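Local coordinates for 11S globulin seed storage protein (Amaranthus hypochondriacus, PDB 3QAC) that probably serves as a seed storage protein, a nutrient reservoir whose subunits each carry two cupin domains, at residues T68-L73 / I162-A167; A48-I53 / H345-C350; F215-L220 / K233-Q238. All coordinates share one frame; numbering follows the deposited sequence.

Contact 1 of 3, residues T68-L73 / I162-A167; sequences TSAPEL and ILIDTA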
# COMPACT_ATOMS: atom_id res chain seq x y z
N THR A 68 4.59 5.31 -18.72
CA THR A 68 3.30 5.36 -18.07
C THR A 68 3.56 5.29 -16.59
O THR A 68 4.53 4.68 -16.16
CB THR A 68 2.34 4.22 -18.54
OG1 THR A 68 1.15 4.21 -17.74
CG2 THR A 68 3.02 2.86 -18.46
N SER A 69 2.70 5.95 -15.81
CA SER A 69 2.85 6.02 -14.37
C SER A 69 2.67 4.66 -13.71
O SER A 69 3.04 4.49 -12.56
CB SER A 69 1.83 6.99 -13.79
OG SER A 69 0.52 6.55 -14.11
N ALA A 70 2.09 3.71 -14.43
CA ALA A 70 1.93 2.35 -13.89
C ALA A 70 3.01 1.37 -14.39
O ALA A 70 3.47 1.49 -15.52
CB ALA A 70 0.56 1.80 -14.22
N PRO A 71 3.40 0.39 -13.55
CA PRO A 71 4.34 -0.65 -13.98
C PRO A 71 3.63 -1.55 -14.98
O PRO A 71 2.41 -1.65 -14.94
CB PRO A 71 4.60 -1.46 -12.70
CG PRO A 71 3.87 -0.79 -11.60
CD PRO A 71 2.84 0.10 -12.22
N GLU A 72 4.39 -2.20 -15.85
CA GLU A 72 3.79 -3.05 -16.85
C GLU A 72 4.49 -4.38 -16.85
O GLU A 72 5.68 -4.46 -16.60
CB GLU A 72 3.96 -2.46 -18.24
CG GLU A 72 3.45 -1.06 -18.40
CD GLU A 72 3.60 -0.62 -19.82
OE1 GLU A 72 4.70 -0.81 -20.37
OE2 GLU A 72 2.62 -0.13 -20.40
N LEU A 73 3.71 -5.40 -17.16
CA LEU A 73 4.19 -6.74 -17.36
C LEU A 73 3.90 -7.01 -18.81
O LEU A 73 2.75 -6.93 -19.25
CB LEU A 73 3.39 -7.69 -16.49
CG LEU A 73 4.19 -8.74 -15.75
CD1 LEU A 73 5.36 -8.07 -15.03
CD2 LEU A 73 3.30 -9.46 -14.76
N ILE A 162 0.31 -6.60 -23.00
CA ILE A 162 0.78 -5.74 -21.94
C ILE A 162 -0.26 -5.60 -20.84
O ILE A 162 -1.36 -5.09 -21.08
CB ILE A 162 1.13 -4.38 -22.52
CG1 ILE A 162 2.18 -4.58 -23.63
CG2 ILE A 162 1.59 -3.42 -21.44
CD1 ILE A 162 2.57 -3.32 -24.37
N LEU A 163 0.06 -6.08 -19.65
CA LEU A 163 -0.74 -5.74 -18.49
C LEU A 163 -0.22 -4.44 -17.89
O LEU A 163 0.99 -4.29 -17.63
CB LEU A 163 -0.71 -6.84 -17.44
CG LEU A 163 -1.49 -6.39 -16.20
CD1 LEU A 163 -2.86 -7.03 -16.20
CD2 LEU A 163 -0.74 -6.75 -14.93
N ILE A 164 -1.13 -3.49 -17.70
CA ILE A 164 -0.81 -2.21 -17.09
C ILE A 164 -1.48 -2.13 -15.74
O ILE A 164 -2.71 -2.06 -15.65
CB ILE A 164 -1.28 -1.03 -17.93
CG1 ILE A 164 -0.87 -1.22 -19.40
CG2 ILE A 164 -0.72 0.27 -17.37
CD1 ILE A 164 -1.36 -0.12 -20.29
N ASP A 165 -0.68 -2.12 -14.68
CA ASP A 165 -1.22 -2.31 -13.35
C ASP A 165 -1.50 -0.97 -12.70
O ASP A 165 -0.75 -0.50 -11.84
CB ASP A 165 -0.25 -3.13 -12.50
CG ASP A 165 -0.74 -3.29 -11.10
OD1 ASP A 165 -1.97 -3.17 -10.92
OD2 ASP A 165 0.10 -3.53 -10.18
N THR A 166 -2.61 -0.36 -13.12
CA THR A 166 -2.95 1.00 -12.73
C THR A 166 -3.16 1.08 -11.24
O THR A 166 -2.95 2.12 -10.65
CB THR A 166 -4.21 1.46 -13.47
OG1 THR A 166 -5.17 0.41 -13.42
CG2 THR A 166 -3.91 1.72 -14.91
N ALA A 167 -3.59 -0.02 -10.63
CA ALA A 167 -3.80 -0.04 -9.19
C ALA A 167 -2.51 -0.27 -8.36
O ALA A 167 -2.56 -0.36 -7.14
CB ALA A 167 -4.83 -1.10 -8.83
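E72-L73 and I162-I164 run antiparallel as neighbouring strands: L73 N donates to L163 O at 3.0 Å, L163 N returns a bond to L73 O, and the ladder is carried one step past the strand ends by D165 N to P71 O at 3.1 Å, a nearly straight bond (176° at the hydrogen). E72 and I164 form the non-hydrogen-bonded pair, and their side chains lie next to each other, pointing the same way. With CG beside its own backbone N (chi1 -54°) and the chain extended beyond it, E72 brings OE2 to 3.6 Å from I162 CG2 and 3.8 Å from I164 CG1, so two isoleucines meet that oxygen from one side. These strands, 72-78 and 158-164, are adjacent in an antiparallel sheet of the N-terminal cupin domain, the β-barrel fold of the 11S globulins. The buried carboxylate finds its charge partner in R180, which forms a salt bridge with OE2. A leucine in place of E72 would probably leave the charge of R180 without that mate. From the loop before the strand, A70 CB packs against I164 CG2 at 3.7 Å. L73 and L163 turn to the other face, where their CB atoms are 4.3 Å apart and F400 of strand 394-401 touches both side chains. Beyond the strand D165 is the centre of an inverse gamma turn, and its OD2 accepts from N168.

Contact 2 of 3, residues A48-I53 / H345-C350; sequences AGVSVI and HNIMYC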
# COMPACT_ATOMS: atom_id res chain seq x y z
N ALA A 48 -9.98 -5.68 -10.80
CA ALA A 48 -8.57 -6.08 -10.84
C ALA A 48 -7.66 -4.87 -10.79
O ALA A 48 -6.53 -4.95 -10.33
CB ALA A 48 -8.29 -6.91 -12.08
N GLY A 49 -8.16 -3.73 -11.26
CA GLY A 49 -7.39 -2.50 -11.25
C GLY A 49 -6.27 -2.55 -12.26
O GLY A 49 -5.13 -2.16 -11.98
N VAL A 50 -6.58 -3.06 -13.44
CA VAL A 50 -5.58 -3.14 -14.48
C VAL A 50 -6.19 -2.76 -15.80
O VAL A 50 -7.41 -2.62 -15.92
CB VAL A 50 -5.00 -4.55 -14.60
CG1 VAL A 50 -4.38 -4.99 -13.26
CG2 VAL A 50 -6.06 -5.52 -15.06
N SER A 51 -5.33 -2.54 -16.77
CA SER A 51 -5.75 -2.37 -18.14
C SER A 51 -4.88 -3.31 -18.95
O SER A 51 -3.79 -3.70 -18.54
CB SER A 51 -5.57 -0.93 -18.60
OG SER A 51 -6.45 -0.05 -17.89
N VAL A 52 -5.38 -3.70 -20.10
CA VAL A 52 -4.61 -4.56 -20.97
C VAL A 52 -4.60 -3.94 -22.35
O VAL A 52 -5.64 -3.45 -22.85
CB VAL A 52 -5.19 -6.00 -20.99
CG1 VAL A 52 -4.42 -6.88 -21.94
CG2 VAL A 52 -5.18 -6.60 -19.59
N ILE A 53 -3.41 -3.91 -22.94
CA ILE A 53 -3.26 -3.61 -24.35
C ILE A 53 -2.46 -4.68 -25.07
O ILE A 53 -1.73 -5.47 -24.46
CB ILE A 53 -2.59 -2.26 -24.58
CG1 ILE A 53 -1.19 -2.27 -23.99
CG2 ILE A 53 -3.44 -1.14 -24.00
CD1 ILE A 53 -0.34 -1.10 -24.49
N HIS A 345 -5.24 -11.23 -8.39
CA HIS A 345 -6.13 -11.34 -9.53
C HIS A 345 -5.31 -11.95 -10.64
O HIS A 345 -4.12 -11.71 -10.77
CB HIS A 345 -6.65 -9.97 -10.02
CG HIS A 345 -7.48 -9.26 -9.01
ND1 HIS A 345 -8.79 -9.62 -8.74
CD2 HIS A 345 -7.20 -8.21 -8.20
CE1 HIS A 345 -9.27 -8.84 -7.79
NE2 HIS A 345 -8.33 -7.97 -7.45
N ASN A 346 -5.98 -12.71 -11.48
CA ASN A 346 -5.30 -13.35 -12.55
C ASN A 346 -5.89 -12.92 -13.88
O ASN A 346 -7.05 -13.24 -14.19
CB ASN A 346 -5.45 -14.84 -12.37
CG ASN A 346 -4.52 -15.59 -13.20
OD1 ASN A 346 -4.31 -15.23 -14.35
ND2 ASN A 346 -3.91 -16.64 -12.64
N ILE A 347 -5.13 -12.17 -14.66
CA ILE A 347 -5.62 -11.79 -15.97
C ILE A 347 -5.10 -12.84 -16.91
O ILE A 347 -3.95 -12.78 -17.35
CB ILE A 347 -5.21 -10.37 -16.42
CG1 ILE A 347 -5.89 -9.32 -15.56
CG2 ILE A 347 -5.64 -10.12 -17.86
CD1 ILE A 347 -5.49 -9.36 -14.06
N MET A 348 -5.93 -13.84 -17.17
CA MET A 348 -5.54 -14.91 -18.06
C MET A 348 -5.88 -14.63 -19.51
O MET A 348 -7.04 -14.63 -19.92
CB MET A 348 -6.19 -16.22 -17.67
CG MET A 348 -6.01 -17.20 -18.79
SD MET A 348 -6.62 -18.80 -18.36
CE MET A 348 -8.30 -18.38 -17.99
N TYR A 349 -4.84 -14.41 -20.28
CA TYR A 349 -4.91 -14.17 -21.70
C TYR A 349 -4.65 -15.46 -22.46
O TYR A 349 -3.65 -16.15 -22.21
CB TYR A 349 -3.78 -13.23 -22.03
CG TYR A 349 -3.64 -12.90 -23.49
CD1 TYR A 349 -4.50 -11.99 -24.10
CD2 TYR A 349 -2.62 -13.46 -24.24
CE1 TYR A 349 -4.36 -11.67 -25.42
CE2 TYR A 349 -2.48 -13.13 -25.58
CZ TYR A 349 -3.36 -12.23 -26.15
OH TYR A 349 -3.23 -11.88 -27.48
N CYS A 350 -5.53 -15.77 -23.41
CA CYS A 350 -5.32 -16.97 -24.20
C CYS A 350 -4.38 -16.69 -25.36
O CYS A 350 -4.65 -15.85 -26.21
CB CYS A 350 -6.62 -17.55 -24.74
SG CYS A 350 -6.28 -18.99 -25.78
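I347 points toward the 48-53 segment and slides past both V50 and V52, its branches running opposite in direction to theirs. The contact joins the two cupin domains of one subunit: strand 51-57 belongs to a sheet of the N-terminal domain and strand 346-351 to a sheet of the C-terminal one. I347 CG1 meets V50 CG2 at 3.8 Å, while I347 CG2 meets V52 CG2 at 3.9 Å, so the isoleucine straddles the two valines. In V50, chi1 -58° turns CG1 anti to the carbonyl carbon and leaves the touching methyl, CG2, between the backbone N and that carbon; in V52 the touching methyl is anti to the carbonyl carbon. L163 of strand 158-164 also packs on V50 and I347, extending the apolar layer. At the other end, A48, the last residue of helix 43-48, lies against H345. A48 CB adds a looser apolar contact to I347 CD1 at 4.2 Å and stands 4.0 Å from H345 CG. The imidazole also reaches the trimer interface: NE2 of H345 is hydrogen-bonded to the backbone O of Q172 of the third subunit, which should help to fix the ring's rotation. A48 CA sits over one face of that ring in a CH-pi contact, 3.8 Å from the centroid and 14° off the normal, with H345 CD2 its nearest ring atom at 3.7 Å.

Contact 3 of 3, residues F215-L220 / K233-Q238; sequences FETRLL and KLQAEQ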
# COMPACT_ATOMS: atom_id res chain seq x y z
N PHE A 215 5.67 22.11 -24.27
CA PHE A 215 6.56 23.19 -23.89
C PHE A 215 6.63 24.31 -24.93
O PHE A 215 6.50 24.08 -26.14
CB PHE A 215 7.96 22.67 -23.56
CG PHE A 215 8.01 21.83 -22.31
CD1 PHE A 215 8.04 22.42 -21.06
CD2 PHE A 215 8.07 20.44 -22.40
CE1 PHE A 215 8.10 21.65 -19.91
CE2 PHE A 215 8.14 19.65 -21.26
CZ PHE A 215 8.16 20.26 -20.01
N GLU A 216 6.80 25.52 -24.43
CA GLU A 216 7.23 26.65 -25.23
C GLU A 216 8.41 26.21 -26.10
O GLU A 216 9.43 25.76 -25.59
CB GLU A 216 7.64 27.79 -24.29
CG GLU A 216 7.28 29.17 -24.75
CD GLU A 216 8.33 29.77 -25.64
OE1 GLU A 216 8.31 29.49 -26.87
OE2 GLU A 216 9.18 30.50 -25.10
N THR A 217 8.25 26.33 -27.41
CA THR A 217 9.26 25.88 -28.38
C THR A 217 10.63 26.47 -28.10
O THR A 217 11.64 25.78 -28.17
CB THR A 217 8.83 26.21 -29.82
OG1 THR A 217 7.51 25.70 -30.04
CG2 THR A 217 9.79 25.60 -30.83
N ARG A 218 10.66 27.76 -27.77
CA ARG A 218 11.90 28.43 -27.45
C ARG A 218 12.63 27.67 -26.34
O ARG A 218 13.74 27.20 -26.55
CB ARG A 218 11.65 29.89 -27.05
CG ARG A 218 12.93 30.71 -26.86
CD ARG A 218 12.65 32.22 -26.84
NE ARG A 218 11.83 32.65 -27.97
CZ ARG A 218 10.64 33.25 -27.86
NH1 ARG A 218 10.12 33.48 -26.65
NH2 ARG A 218 9.96 33.61 -28.95
N LEU A 219 11.98 27.55 -25.18
CA LEU A 219 12.49 26.78 -24.06
C LEU A 219 13.04 25.42 -24.50
O LEU A 219 14.08 24.99 -24.02
CB LEU A 219 11.41 26.59 -22.98
CG LEU A 219 11.34 27.64 -21.85
CD1 LEU A 219 10.13 27.44 -20.93
CD2 LEU A 219 12.62 27.64 -21.04
N LEU A 220 12.35 24.77 -25.43
CA LEU A 220 12.82 23.48 -25.95
C LEU A 220 14.16 23.61 -26.64
O LEU A 220 15.10 22.88 -26.32
CB LEU A 220 11.80 22.86 -26.90
CG LEU A 220 10.67 22.08 -26.24
CD1 LEU A 220 10.13 21.04 -27.20
CD2 LEU A 220 11.13 21.42 -24.95
N LYS A 233 10.39 19.84 -34.34
CA LYS A 233 10.39 18.43 -34.69
C LYS A 233 10.09 17.61 -33.43
O LYS A 233 9.29 16.67 -33.47
CB LYS A 233 11.72 18.04 -35.32
CG LYS A 233 11.97 18.77 -36.63
CD LYS A 233 10.80 18.57 -37.58
CE LYS A 233 10.95 17.29 -38.40
NZ LYS A 233 11.97 17.44 -39.49
N LEU A 234 10.72 17.98 -32.33
CA LEU A 234 10.38 17.40 -31.04
C LEU A 234 8.86 17.43 -30.85
O LEU A 234 8.26 16.45 -30.42
CB LEU A 234 11.08 18.15 -29.91
CG LEU A 234 12.28 17.44 -29.27
CD1 LEU A 234 12.96 16.49 -30.24
CD2 LEU A 234 13.27 18.43 -28.68
N GLN A 235 8.24 18.54 -31.20
CA GLN A 235 6.85 18.72 -30.84
C GLN A 235 5.93 17.99 -31.79
O GLN A 235 4.76 17.78 -31.49
CB GLN A 235 6.51 20.20 -30.73
CG GLN A 235 7.35 20.88 -29.69
CD GLN A 235 7.18 22.37 -29.68
OE1 GLN A 235 7.16 23.02 -30.73
NE2 GLN A 235 7.06 22.94 -28.48
N ALA A 236 6.49 17.60 -32.93
CA ALA A 236 5.80 16.75 -33.90
C ALA A 236 4.37 17.21 -34.17
O ALA A 236 3.49 16.39 -34.41
CB ALA A 236 5.81 15.31 -33.44
N GLU A 237 4.15 18.51 -34.14
CA GLU A 237 2.84 19.05 -34.48
C GLU A 237 2.46 18.61 -35.91
O GLU A 237 1.28 18.43 -36.22
CB GLU A 237 2.86 20.57 -34.33
CG GLU A 237 4.30 21.12 -34.29
CD GLU A 237 4.42 22.41 -33.48
OE1 GLU A 237 3.42 22.80 -32.83
OE2 GLU A 237 5.52 23.02 -33.48
N GLN A 238 3.48 18.41 -36.74
CA GLN A 238 3.28 18.03 -38.14
C GLN A 238 3.47 16.54 -38.38
O GLN A 238 4.00 16.13 -39.42
CB GLN A 238 4.27 18.81 -39.04
CG GLN A 238 4.18 20.33 -38.95
CD GLN A 238 2.87 20.91 -39.50
OE1 GLN A 238 2.88 21.75 -40.40
NE2 GLN A 238 1.75 20.46 -38.95
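Two torsions bring the polar ends of T217 and Q235 together: chi1 of -52° sets T217 OG1 beside its own backbone N and anti to the carbonyl carbon, and chi1 of -60° does the same for Q235 CG, from which the chain runs on extended (chi2 173°) to the facing helix. The side chains pass at a slant, and T217 OG1 donates to Q235 OE1 at 2.8 Å. The donor lies in the plane of the amide carbonyl and uses a lone pair of OE1, which helps to set the turn of the amide. T217 CG2 and CB each lie 3.7 Å from the same oxygen. The other end of the amide faces the chain ahead of the helix, where NE2 makes a weak hydrogen bond to F212 O. Q235 CG packs on L220 CD1 at 3.7 Å, and that methyl also touches L234 CB at 4.1 Å. L220 thus reaches over two successive residues, L234 and Q235, while F212 packs on both leucines. At the start of helix 217-224, E216 occupies the N-cap position, its OE1 accepting from R218 N at 3.1 Å. V387, Q389 and Y430 of the second subunit pack on F215, L219 and L234, respectively. Joined by a short connection, helices 217-224 and 228-235 form a helical hairpin, the kind of extension by which cupin subunits of seed globulins clasp their neighbours in the trimer.

In the fold
Contacts 1 and 2 lie in the middle of the subunit, their centres 10 Å apart, and meet through neighbouring strands 158-164 and 51-57 of one N-terminal sheet; I162 N to I53 O and I164 N to S51 O, each 2.8 Å, are probable hydrogen bonds between them. Contact 1 is thus internal to the first cupin domain, and contact 2 links that sheet to the second. Contact 3 stands apart at the periphery, its centre 28 Å from contact 1 and 36 Å from contact 2. Along the chain, contact 2 encloses both others, contact 1 closing before contact 3 opens. Contacts 1 and 3 both touch the second subunit, and contact 2, which joins the two domains, reaches the third through H345.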